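Local coordinates for HTH-type transcriptional regulator LysG (Mycobacterium tuberculosis, PDB 3ISP), which probably activates expression of the lysine exporter LysE and represses its own gene, acting as a homodimeric DNA-binding transcription factor of the LysR family, at residues R164-A169 / S247-G252. Residues are numbered along the deposited sequence; the frame is centred on the assembly and turned at random.
Sequences RYLPVA and SPLADG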
ATOM      1  N   ARG A 164     -24.618  18.891   5.615  1.00 45.29           N
ATOM      2  CA  ARG A 164     -24.848  18.455   6.993  1.00 52.26           C
ATOM      3  C   ARG A 164     -25.120  16.955   7.101  1.00 55.77           C
ATOM      4  O   ARG A 164     -25.862  16.388   6.295  1.00 54.56           O
ATOM      5  CB  ARG A 164     -25.984  19.228   7.657  1.00 52.83           C
ATOM      6  CG  ARG A 164     -26.254  18.738   9.063  1.00 55.19           C
ATOM      7  CD  ARG A 164     -26.944  19.783   9.911  1.00 59.30           C
ATOM      8  NE  ARG A 164     -26.178  21.015   9.978  1.00 63.76           N
ATOM      9  CZ  ARG A 164     -26.710  22.209  10.202  1.00 61.37           C
ATOM     10  NH1 ARG A 164     -28.013  22.330  10.376  1.00 57.14           N
ATOM     11  NH2 ARG A 164     -25.937  23.284  10.234  1.00 59.41           N
ATOM     12  N   TYR A 165     -24.522  16.324   8.106  1.00 54.04           N
ATOM     13  CA  TYR A 165     -24.699  14.895   8.348  1.00 54.94           C
ATOM     14  C   TYR A 165     -25.403  14.617   9.679  1.00 55.64           C
ATOM     15  O   TYR A 165     -24.893  14.992  10.738  1.00 58.74           O
ATOM     16  CB  TYR A 165     -23.343  14.190   8.338  1.00 57.00           C
ATOM     17  CG  TYR A 165     -22.761  13.993   6.963  1.00 57.29           C
ATOM     18  CD1 TYR A 165     -23.018  12.841   6.244  1.00 51.21           C
ATOM     19  CD2 TYR A 165     -21.937  14.954   6.391  1.00 55.76           C
ATOM     20  CE1 TYR A 165     -22.489  12.650   4.995  1.00 53.86           C
ATOM     21  CE2 TYR A 165     -21.406  14.773   5.135  1.00 53.43           C
ATOM     22  CZ  TYR A 165     -21.686  13.620   4.439  1.00 54.95           C
ATOM     23  OH  TYR A 165     -21.167  13.427   3.179  1.00 59.42           O
ATOM     24  N   LEU A 166     -26.558  13.949   9.620  1.00 54.74           N
ATOM     25  CA  LEU A 166     -27.334  13.582  10.814  1.00 53.49           C
ATOM     26  C   LEU A 166     -27.055  12.144  11.195  1.00 53.17           C
ATOM     27  O   LEU A 166     -27.086  11.273  10.337  1.00 55.61           O
ATOM     28  CB  LEU A 166     -28.826  13.735  10.539  1.00 45.21           C
ATOM     29  CG  LEU A 166     -29.158  15.107   9.961  1.00 53.46           C
ATOM     30  CD1 LEU A 166     -30.628  15.263   9.608  1.00 46.43           C
ATOM     31  CD2 LEU A 166     -28.729  16.158  10.963  1.00 56.54           C
ATOM     32  N   PRO A 167     -26.791  11.884  12.482  1.00 52.19           N
ATOM     33  CA  PRO A 167     -26.591  10.509  12.960  1.00 56.53           C
ATOM     34  C   PRO A 167     -27.942   9.817  13.088  1.00 57.50           C
ATOM     35  O   PRO A 167     -28.729  10.219  13.945  1.00 57.03           O
ATOM     36  CB  PRO A 167     -25.995  10.694  14.359  1.00 53.83           C
ATOM     37  CG  PRO A 167     -25.923  12.194  14.587  1.00 59.68           C
ATOM     38  CD  PRO A 167     -26.820  12.847  13.585  1.00 53.09           C
ATOM     39  N   VAL A 168     -28.220   8.812  12.262  1.00 50.65           N
ATOM     40  CA  VAL A 168     -29.562   8.252  12.240  1.00 55.45           C
ATOM     41  C   VAL A 168     -29.632   6.726  12.317  1.00 58.82           C
ATOM     42  O   VAL A 168     -28.607   6.036  12.304  1.00 58.60           O
ATOM     43  CB  VAL A 168     -30.370   8.754  11.024  1.00 54.84           C
ATOM     44  CG1 VAL A 168     -30.773  10.184  11.217  1.00 47.94           C
ATOM     45  CG2 VAL A 168     -29.568   8.589   9.758  1.00 56.31           C
ATOM     46  N   ALA A 169     -30.864   6.227  12.423  1.00 54.20           N
ATOM     47  CA  ALA A 169     -31.165   4.803  12.513  1.00 53.05           C
ATOM     48  C   ALA A 169     -32.671   4.635  12.479  1.00 56.38           C
ATOM     49  O   ALA A 169     -33.412   5.608  12.599  1.00 58.19           O
ATOM     50  CB  ALA A 169     -30.605   4.206  13.793  1.00 53.54           C
ATOM     51  N   SER A 247     -36.350  12.419   4.061  1.00 60.68           N
ATOM     52  CA  SER A 247     -37.500  11.589   3.730  1.00 64.35           C
ATOM     53  C   SER A 247     -37.827  10.525   4.801  1.00 66.28           C
ATOM     54  O   SER A 247     -38.964  10.454   5.255  1.00 67.53           O
ATOM     55  CB  SER A 247     -37.338  10.966   2.335  1.00 66.43           C
ATOM     56  OG  SER A 247     -38.596  10.668   1.750  1.00 62.02           O
ATOM     57  N   PRO A 248     -36.838   9.694   5.200  1.00 66.68           N
ATOM     58  CA  PRO A 248     -37.103   8.702   6.252  1.00 65.55           C
ATOM     59  C   PRO A 248     -37.401   9.323   7.620  1.00 63.66           C
ATOM     60  O   PRO A 248     -37.899   8.643   8.521  1.00 60.18           O
ATOM     61  CB  PRO A 248     -35.800   7.893   6.310  1.00 59.49           C
ATOM     62  CG  PRO A 248     -35.174   8.078   5.001  1.00 59.48           C
ATOM     63  CD  PRO A 248     -35.523   9.473   4.573  1.00 64.43           C
ATOM     64  N   LEU A 249     -37.097  10.599   7.787  1.00 59.68           N
ATOM     65  CA  LEU A 249     -37.472  11.265   9.026  1.00 67.04           C
ATOM     66  C   LEU A 249     -38.980  11.575   9.015  1.00 71.29           C
ATOM     67  O   LEU A 249     -39.626  11.631  10.065  1.00 72.34           O
ATOM     68  CB  LEU A 249     -36.631  12.529   9.240  1.00 64.04           C
ATOM     69  CG  LEU A 249     -35.371  12.462  10.119  1.00 63.85           C
ATOM     70  CD1 LEU A 249     -35.041  11.062  10.593  1.00 56.59           C
ATOM     71  CD2 LEU A 249     -34.169  13.109   9.416  1.00 56.68           C
ATOM     72  N   ALA A 250     -39.537  11.766   7.824  1.00 64.75           N
ATOM     73  CA  ALA A 250     -40.966  12.015   7.685  1.00 69.37           C
ATOM     74  C   ALA A 250     -41.721  10.697   7.815  1.00 69.48           C
ATOM     75  O   ALA A 250     -42.523  10.526   8.725  1.00 80.50           O
ATOM     76  CB  ALA A 250     -41.261  12.694   6.346  1.00 74.42           C
ATOM     77  N   ASP A 251     -41.456   9.779   6.886  1.00 73.53           N
ATOM     78  CA  ASP A 251     -41.827   8.357   6.978  1.00 70.32           C
ATOM     79  C   ASP A 251     -41.955   7.777   8.381  1.00 62.66           C
ATOM     80  O   ASP A 251     -42.764   6.894   8.618  1.00 65.78           O
ATOM     81  CB  ASP A 251     -40.758   7.513   6.276  1.00 63.33           C
ATOM     82  CG  ASP A 251     -41.064   7.276   4.825  1.00 68.64           C
ATOM     83  OD1 ASP A 251     -42.110   7.758   4.353  1.00 67.28           O
ATOM     84  OD2 ASP A 251     -40.257   6.602   4.152  1.00 80.34           O
ATOM     85  N   GLY A 252     -41.114   8.234   9.295  1.00 67.50           N
ATOM     86  CA  GLY A 252     -40.953   7.550  10.557  1.00 62.96           C
ATOM     87  C   GLY A 252     -39.893   6.477  10.403  1.00 60.76           C
ATOM     88  O   GLY A 252     -39.392   5.952  11.392  1.00 63.14           O
TER
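L249, near the end of helix 242-251, reaches L166 and V168 on strand 155-169, a strand-helix packing within the periplasmic-binding-protein-like regulatory domain of this LysR-type regulator. The evidence for a purely apolar contact is direct: no hydrogen bond crosses it, and the two segments together bury 87 Å², half of that on L249. One isopropyl fork serves both strand residues. L249 CD2 lies 4.1 Å from L166 CD1, the two leucine side chains meeting at a slant, while L249 CD1 serves V168. Both strand residues project from the same face of the sheet, two positions apart, and are buried; in L166, chi1 of -51° sets CG opposite the carbonyl carbon, and the extended chi2 (177°) places CD1 against L249 CD2. The packing continues past the pair, with L166 also against H261 and R256 of strand 255-271, V168 against F240, and L249 against F254.

The helix side is looser. The nearest CA atoms, those of V168 and L249, stay 9.1 Å apart, and both contacts that cross the gap are methyl to methyl; A250 and D251 on the outer side of the turn are solvent-exposed. There S247 O accepts from both A250 N and D251 N, and G252, with positive phi (88°), is the first residue to leave the helical conformation. The longer of the two side-chain approaches is V168 CG1 to L249 CD1, at 4.4 Å.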